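Local coordinates for glucose dehydrogenase (PDB 7CDY), which belongs to the glucose/sorbosone dehydrogenase family of beta-propeller proteins and carries a bound calcium ion, at residues D154-K159 and P183-Y188; E317-V322 and L332-R337. One frame throughout, in Å; residues are numbered along the deposited sequence.

Contact 1 of 2, residues D154-K159 and P183-Y188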
loop_
_atom_site.group_PDB
_atom_site.type_symbol
_atom_site.label_atom_id
_atom_site.label_comp_id
_atom_site.label_asym_id
_atom_site.label_seq_id
_atom_site.Cartn_x
_atom_site.Cartn_y
_atom_site.Cartn_z
ATOM N N ASP A 154 -15.793 1.842 -15.882
ATOM C CA ASP A 154 -16.777 0.978 -15.246
ATOM C C ASP A 154 -16.149 -0.201 -14.507
ATOM O O ASP A 154 -16.875 -1.082 -14.039
ATOM C CB ASP A 154 -17.815 0.497 -16.268
ATOM C CG ASP A 154 -17.201 -0.290 -17.412
ATOM O OD1 ASP A 154 -15.995 -0.127 -17.697
ATOM O OD2 ASP A 154 -17.945 -1.068 -18.050
ATOM N N LYS A 155 -14.821 -0.232 -14.383
ATOM C CA LYS A 155 -14.113 -1.328 -13.731
ATOM C C LYS A 155 -13.232 -0.787 -12.616
ATOM O O LYS A 155 -12.617 0.271 -12.759
ATOM C CB LYS A 155 -13.287 -2.117 -14.751
ATOM C CG LYS A 155 -14.200 -2.868 -15.721
ATOM C CD LYS A 155 -13.471 -3.768 -16.678
ATOM C CE LYS A 155 -14.466 -4.370 -17.667
ATOM N NZ LYS A 155 -13.799 -4.819 -18.912
ATOM N N LEU A 156 -13.162 -1.517 -11.501
ATOM C CA LEU A 156 -12.390 -1.075 -10.345
ATOM C C LEU A 156 -10.924 -1.514 -10.392
ATOM O O LEU A 156 -10.208 -1.407 -9.389
ATOM C CB LEU A 156 -13.099 -1.479 -9.052
ATOM C CG LEU A 156 -14.391 -0.689 -8.855
ATOM C CD1 LEU A 156 -15.253 -1.342 -7.796
ATOM C CD2 LEU A 156 -14.105 0.761 -8.488
ATOM N N GLN A 157 -10.451 -1.943 -11.550
ATOM C CA GLN A 157 -9.049 -2.259 -11.759
ATOM C C GLN A 157 -8.240 -0.988 -11.969
ATOM O O GLN A 157 -8.644 -0.097 -12.724
ATOM C CB GLN A 157 -8.924 -3.103 -13.027
ATOM C CG GLN A 157 -9.110 -4.590 -12.814
ATOM C CD GLN A 157 -10.540 -4.945 -12.483
ATOM O OE1 GLN A 157 -11.492 -4.322 -12.989
ATOM N NE2 GLN A 157 -10.708 -5.943 -11.622
ATOM N N GLY A 158 -7.057 -0.928 -11.358
ATOM C CA GLY A 158 -6.142 0.179 -11.615
ATOM C C GLY A 158 -6.672 1.518 -11.166
ATOM O O GLY A 158 -6.437 2.536 -11.828
ATOM N N LYS A 159 -7.402 1.530 -10.062
ATOM C CA LYS A 159 -8.048 2.720 -9.541
ATOM C C LYS A 159 -7.573 2.976 -8.120
ATOM O O LYS A 159 -7.253 2.043 -7.368
ATOM C CB LYS A 159 -9.574 2.527 -9.465
ATOM C CG LYS A 159 -10.238 2.053 -10.750
ATOM C CD LYS A 159 -10.076 3.089 -11.836
ATOM C CE LYS A 159 -10.923 2.821 -13.084
ATOM N NZ LYS A 159 -10.399 1.701 -13.912
ATOM N N PRO A 183 -18.671 5.191 -9.073
ATOM C CA PRO A 183 -18.594 6.400 -8.244
ATOM C C PRO A 183 -17.601 6.304 -7.093
ATOM O O PRO A 183 -17.271 7.338 -6.500
ATOM C CB PRO A 183 -20.034 6.562 -7.737
ATOM C CG PRO A 183 -20.569 5.180 -7.710
ATOM C CD PRO A 183 -19.970 4.504 -8.931
ATOM N N GLU A 184 -17.090 5.106 -6.792
ATOM C CA GLU A 184 -16.066 4.945 -5.760
ATOM C C GLU A 184 -14.712 5.527 -6.160
ATOM O O GLU A 184 -13.861 5.734 -5.288
ATOM C CB GLU A 184 -15.874 3.452 -5.477
ATOM C CG GLU A 184 -17.104 2.728 -4.950
ATOM C CD GLU A 184 -18.004 2.144 -6.035
ATOM O OE1 GLU A 184 -18.942 1.405 -5.652
ATOM O OE2 GLU A 184 -17.794 2.414 -7.247
ATOM N N VAL A 185 -14.495 5.822 -7.442
ATOM C CA VAL A 185 -13.150 6.075 -7.955
ATOM C C VAL A 185 -12.699 7.488 -7.627
ATOM O O VAL A 185 -13.439 8.467 -7.818
ATOM C CB VAL A 185 -13.114 5.836 -9.473
ATOM C CG1 VAL A 185 -11.810 6.373 -10.087
ATOM C CG2 VAL A 185 -13.296 4.369 -9.778
ATOM N N TRP A 186 -11.450 7.612 -7.181
ATOM C CA TRP A 186 -10.758 8.883 -7.039
ATOM C C TRP A 186 -9.916 9.189 -8.268
ATOM O O TRP A 186 -10.059 10.256 -8.870
ATOM C CB TRP A 186 -9.876 8.855 -5.779
ATOM C CG TRP A 186 -9.107 10.118 -5.505
ATOM C CD1 TRP A 186 -7.788 10.361 -5.795
ATOM C CD2 TRP A 186 -9.602 11.300 -4.873
ATOM N NE1 TRP A 186 -7.441 11.622 -5.387
ATOM C CE2 TRP A 186 -8.533 12.218 -4.809
ATOM C CE3 TRP A 186 -10.847 11.673 -4.358
ATOM C CZ2 TRP A 186 -8.676 13.487 -4.245
ATOM C CZ3 TRP A 186 -10.985 12.935 -3.793
ATOM C CH2 TRP A 186 -9.905 13.823 -3.741
ATOM N N SER A 187 -9.030 8.268 -8.659
ATOM C CA SER A 187 -8.190 8.422 -9.843
ATOM C C SER A 187 -8.045 7.073 -10.531
ATOM O O SER A 187 -8.318 6.021 -9.946
ATOM C CB SER A 187 -6.819 9.009 -9.496
ATOM O OG SER A 187 -6.159 8.211 -8.516
ATOM N N TYR A 188 -7.602 7.110 -11.786
ATOM C CA TYR A 188 -7.551 5.902 -12.598
ATOM C C TYR A 188 -6.244 5.855 -13.379
ATOM O O TYR A 188 -5.403 6.747 -13.272
ATOM C CB TYR A 188 -8.814 5.753 -13.457
ATOM C CG TYR A 188 -8.989 6.698 -14.624
ATOM C CD1 TYR A 188 -9.211 8.057 -14.434
ATOM C CD2 TYR A 188 -8.997 6.208 -15.917
ATOM C CE1 TYR A 188 -9.401 8.907 -15.521
ATOM C CE2 TYR A 188 -9.198 7.044 -17.004
ATOM C CZ TYR A 188 -9.400 8.381 -16.790
ATOM O OH TYR A 188 -9.589 9.215 -17.878
#

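Contact 2 of 2, residues E317-V322 and L332-R337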
loop_
_atom_site.group_PDB
_atom_site.type_symbol
_atom_site.label_atom_id
_atom_site.label_comp_id
_atom_site.label_asym_id
_atom_site.label_seq_id
_atom_site.Cartn_x
_atom_site.Cartn_y
_atom_site.Cartn_z
ATOM N N GLU A 317 17.948 -7.840 2.005
ATOM C CA GLU A 317 16.556 -8.069 2.373
ATOM C C GLU A 317 15.620 -7.267 1.474
ATOM O O GLU A 317 15.842 -6.077 1.228
ATOM C CB GLU A 317 16.343 -7.720 3.846
ATOM C CG GLU A 317 17.128 -8.653 4.768
ATOM C CD GLU A 317 17.147 -8.237 6.230
ATOM O OE1 GLU A 317 17.140 -9.144 7.092
ATOM O OE2 GLU A 317 17.198 -7.034 6.533
ATOM N N ARG A 318 14.573 -7.935 0.990
ATOM C CA ARG A 318 13.516 -7.296 0.216
ATOM C C ARG A 318 12.636 -6.484 1.156
ATOM O O ARG A 318 12.014 -7.046 2.063
ATOM C CB ARG A 318 12.680 -8.384 -0.447
ATOM C CG ARG A 318 13.470 -9.214 -1.457
ATOM C CD ARG A 318 12.749 -10.511 -1.803
ATOM N NE ARG A 318 11.326 -10.321 -2.090
ATOM C CZ ARG A 318 10.846 -9.929 -3.267
ATOM N NH1 ARG A 318 11.671 -9.671 -4.276
ATOM N NH2 ARG A 318 9.538 -9.786 -3.437
ATOM N N ILE A 319 12.572 -5.170 0.965
ATOM C CA ILE A 319 11.842 -4.304 1.893
ATOM C C ILE A 319 10.408 -4.139 1.398
ATOM O O ILE A 319 10.167 -3.530 0.352
ATOM C CB ILE A 319 12.542 -2.957 2.109
ATOM C CG1 ILE A 319 13.986 -3.159 2.602
ATOM C CG2 ILE A 319 11.749 -2.103 3.099
ATOM C CD1 ILE A 319 14.124 -4.101 3.793
ATOM N N ARG A 320 9.462 -4.694 2.154
ATOM C CA ARG A 320 8.059 -4.767 1.774
ATOM C C ARG A 320 7.211 -3.659 2.384
ATOM O O ARG A 320 6.231 -3.210 1.764
ATOM C CB ARG A 320 7.507 -6.128 2.224
ATOM C CG ARG A 320 5.984 -6.282 2.285
ATOM C CD ARG A 320 5.308 -6.311 0.916
ATOM N NE ARG A 320 5.614 -7.514 0.147
ATOM C CZ ARG A 320 5.360 -7.648 -1.152
ATOM N NH1 ARG A 320 4.799 -6.658 -1.833
ATOM N NH2 ARG A 320 5.683 -8.770 -1.778
ATOM N N GLU A 321 7.552 -3.208 3.587
ATOM C CA GLU A 321 6.709 -2.282 4.335
ATOM C C GLU A 321 7.599 -1.279 5.046
ATOM O O GLU A 321 8.696 -1.630 5.494
ATOM C CB GLU A 321 5.881 -3.045 5.389
ATOM C CG GLU A 321 5.035 -2.164 6.343
ATOM C CD GLU A 321 3.837 -1.523 5.650
ATOM O OE1 GLU A 321 4.020 -0.857 4.610
ATOM O OE2 GLU A 321 2.697 -1.671 6.146
ATOM N N VAL A 322 7.137 -0.028 5.114
ATOM C CA VAL A 322 7.824 1.049 5.822
ATOM C C VAL A 322 6.789 1.856 6.590
ATOM O O VAL A 322 5.822 2.345 5.997
ATOM C CB VAL A 322 8.515 2.006 4.830
ATOM C CG1 VAL A 322 9.366 3.007 5.591
ATOM C CG2 VAL A 322 9.351 1.257 3.801
ATOM N N LEU A 332 10.293 -1.579 9.474
ATOM C CA LEU A 332 10.244 -2.245 8.182
ATOM C C LEU A 332 9.859 -3.704 8.351
ATOM O O LEU A 332 10.116 -4.314 9.398
ATOM C CB LEU A 332 11.620 -2.227 7.490
ATOM C CG LEU A 332 12.399 -0.918 7.388
ATOM C CD1 LEU A 332 13.642 -1.105 6.519
ATOM C CD2 LEU A 332 11.555 0.220 6.873
ATOM N N LEU A 333 9.262 -4.271 7.295
ATOM C CA LEU A 333 9.092 -5.712 7.163
ATOM C C LEU A 333 9.845 -6.192 5.937
ATOM O O LEU A 333 9.885 -5.497 4.916
ATOM C CB LEU A 333 7.623 -6.100 6.976
ATOM C CG LEU A 333 6.680 -5.724 8.120
ATOM C CD1 LEU A 333 5.209 -5.943 7.734
ATOM C CD2 LEU A 333 7.026 -6.487 9.388
ATOM N N THR A 334 10.439 -7.378 6.030
ATOM C CA THR A 334 11.159 -7.966 4.906
ATOM C C THR A 334 10.352 -9.101 4.294
ATOM O O THR A 334 9.729 -9.890 5.012
ATOM C CB THR A 334 12.576 -8.432 5.276
ATOM O OG1 THR A 334 12.510 -9.617 6.084
ATOM C CG2 THR A 334 13.312 -7.347 6.024
ATOM N N ASP A 335 10.354 -9.170 2.961
ATOM C CA ASP A 335 9.500 -10.112 2.228
ATOM C C ASP A 335 10.274 -11.389 1.925
ATOM O O ASP A 335 10.833 -11.577 0.843
ATOM C CB ASP A 335 8.970 -9.493 0.941
ATOM C CG ASP A 335 8.137 -10.478 0.127
ATOM O OD1 ASP A 335 7.506 -11.364 0.748
ATOM O OD2 ASP A 335 8.131 -10.389 -1.121
ATOM N N GLU A 336 10.268 -12.294 2.896
ATOM C CA GLU A 336 10.903 -13.596 2.745
ATOM C C GLU A 336 10.177 -14.587 3.637
ATOM O O GLU A 336 9.338 -14.213 4.460
ATOM C CB GLU A 336 12.389 -13.544 3.102
ATOM C CG GLU A 336 12.634 -12.983 4.473
ATOM C CD GLU A 336 14.089 -12.679 4.754
ATOM O OE1 GLU A 336 14.928 -13.601 4.635
ATOM O OE2 GLU A 336 14.393 -11.517 5.105
ATOM N N ARG A 337 10.507 -15.869 3.458
ATOM C CA ARG A 337 9.911 -16.920 4.281
ATOM C C ARG A 337 10.241 -16.722 5.758
ATOM O O ARG A 337 9.368 -16.852 6.627
ATOM C CB ARG A 337 10.407 -18.282 3.800
ATOM C CG ARG A 337 9.510 -19.437 4.162
ATOM C CD ARG A 337 10.127 -20.742 3.727
ATOM N NE ARG A 337 9.314 -21.439 2.755
ATOM C CZ ARG A 337 9.697 -22.526 2.091
ATOM N NH1 ARG A 337 8.886 -23.111 1.214
ATOM N NH2 ARG A 337 10.903 -23.041 2.318
HETATM O O HOH W 1 5.222 -9.954 1.596
#

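Contact 1 of 2, residues D154-K159 and P183-Y188
Apolar contact carries most of the meeting of Lys159 and Leu156 with Val185 and Tyr188. The CG2 methyl of Val185 is the shared centre: Leu156 CD2 lies 3.9 Å from it, the two side chains running past one another in opposing senses, and Lys159 CG lies 4.0 Å from the same methyl. A beta-branched valine suits this place, since one methyl, CG2, meets both the leucine and the lysine stem, and CG1 lies toward Lys159 CD. Further along, Lys159 CD rests 3.4 Å from Tyr188 CB, so the lysine chain crosses the root of the tyrosine while the ring leads off to meet Trp175.

Polar contact between the segments is slight. Lys159 CA sends a CA-H...O contact to Ser187 O at 3.3 Å; the serine hydroxyl turns away, to His190. Trp186 and Ser187 both face Leu160 in a classic beta bulge, at the edge strand 185-187 of a four-stranded propeller sheet.

The stronger polar bonds lie within 154-159. Bends at chi2 (-64°) and chi4 (-74°) curl the lysine back over its own loop, where Lys159 NZ donates to Gln157 O at 2.8 Å, in the plane of that carbonyl, and to Lys155 O at 2.9 Å, tilted 30° from the plane of the Lys155 carbonyl. Glu152 O is a further acceptor. Gly158, with positive phi, suits the turn of this loop.

Lysine therefore serves two ends: its methylenes give the valine and tyrosine an apolar surface, while its buried ammonium is satisfied by carbonyls and ties its own loop together, leaving the join between the segments mainly to van der Waals contact.

Contact 2 of 2, residues E317-V322 and L332-R337
Asp335 reaches Arg318 and Arg320 because its carboxylate swings anti to its own backbone nitrogen (chi1 177°), while Arg320, likewise anti at chi1 (163°), folds at chi2 and chi3 to bring its guanidinium alongside. Arg318 bends at chi3 for the same purpose. Both arginines travel alongside the aspartate in the same sense, and their salt bridges converge on OD2. Arg318 NH2 meets Asp335 OD2 at 2.8 Å on its anti side, with the oxygen lying in the guanidinium plane; Arg318 NE makes weak bonds to both Asp335 O, at the guanidinium edge, and Asp335 OD2. Arg320 NH2 comes to Asp335 OD2 at 3.0 Å from above the carboxylate plane. Two cations around one buried carboxylate would be expected to favour its ionised form. The other oxygen, OD1, accepts from His13, and a water accepting from Arg320 NE lies beside it.

This network sits at the open end of an antiparallel hairpin, strands 319-324 and 330-334, in the sheet that joins the two chain ends of the beta-propeller. Arg320 and Glu321 both face Leu333, making a classic beta bulge that shifts the register by one residue. Arg320 N donates to Leu333 O at 2.9 Å, and Leu333 N to Glu321 O at 3.2 Å; past the strand end, Asp335 N reaches Arg318 O at 2.8 Å.

On one face Leu332 spreads its two methyls, CD1 to Ile319 CG2 (4.0 Å) and CD2 to Val322 CG1 (3.8 Å), branched apolar chains that pack against one another on this face of the sheet. On the other, Leu333 CD1 lies against the aliphatic root of Glu321, whose carboxylate turns away from the leucine to salt bridges with Arg323 and Lys128.

In the fold
Both segments of contact 1 come earlier in the chain than either segment of contact 2. They lie on opposite sides of the chain's centre, with centres 28 Å apart and nearest atoms about 16 Å apart, and do not touch. Each belongs to a different antiparallel sheet of the propeller: 183-188 contributes the outermost strand 185-187 of the sheet begun by 129-131, with 154-159 in the loop leading to strand 160-163. The hairpin of contact 2 instead forms one side of the sheet in which strand 3-19 pairs with 339-345. One contact thus packs the loop entering strand 160-163 against the neighbouring outermost strand, while the other belongs to the sheet closing the ring between the N- and C-terminal strands.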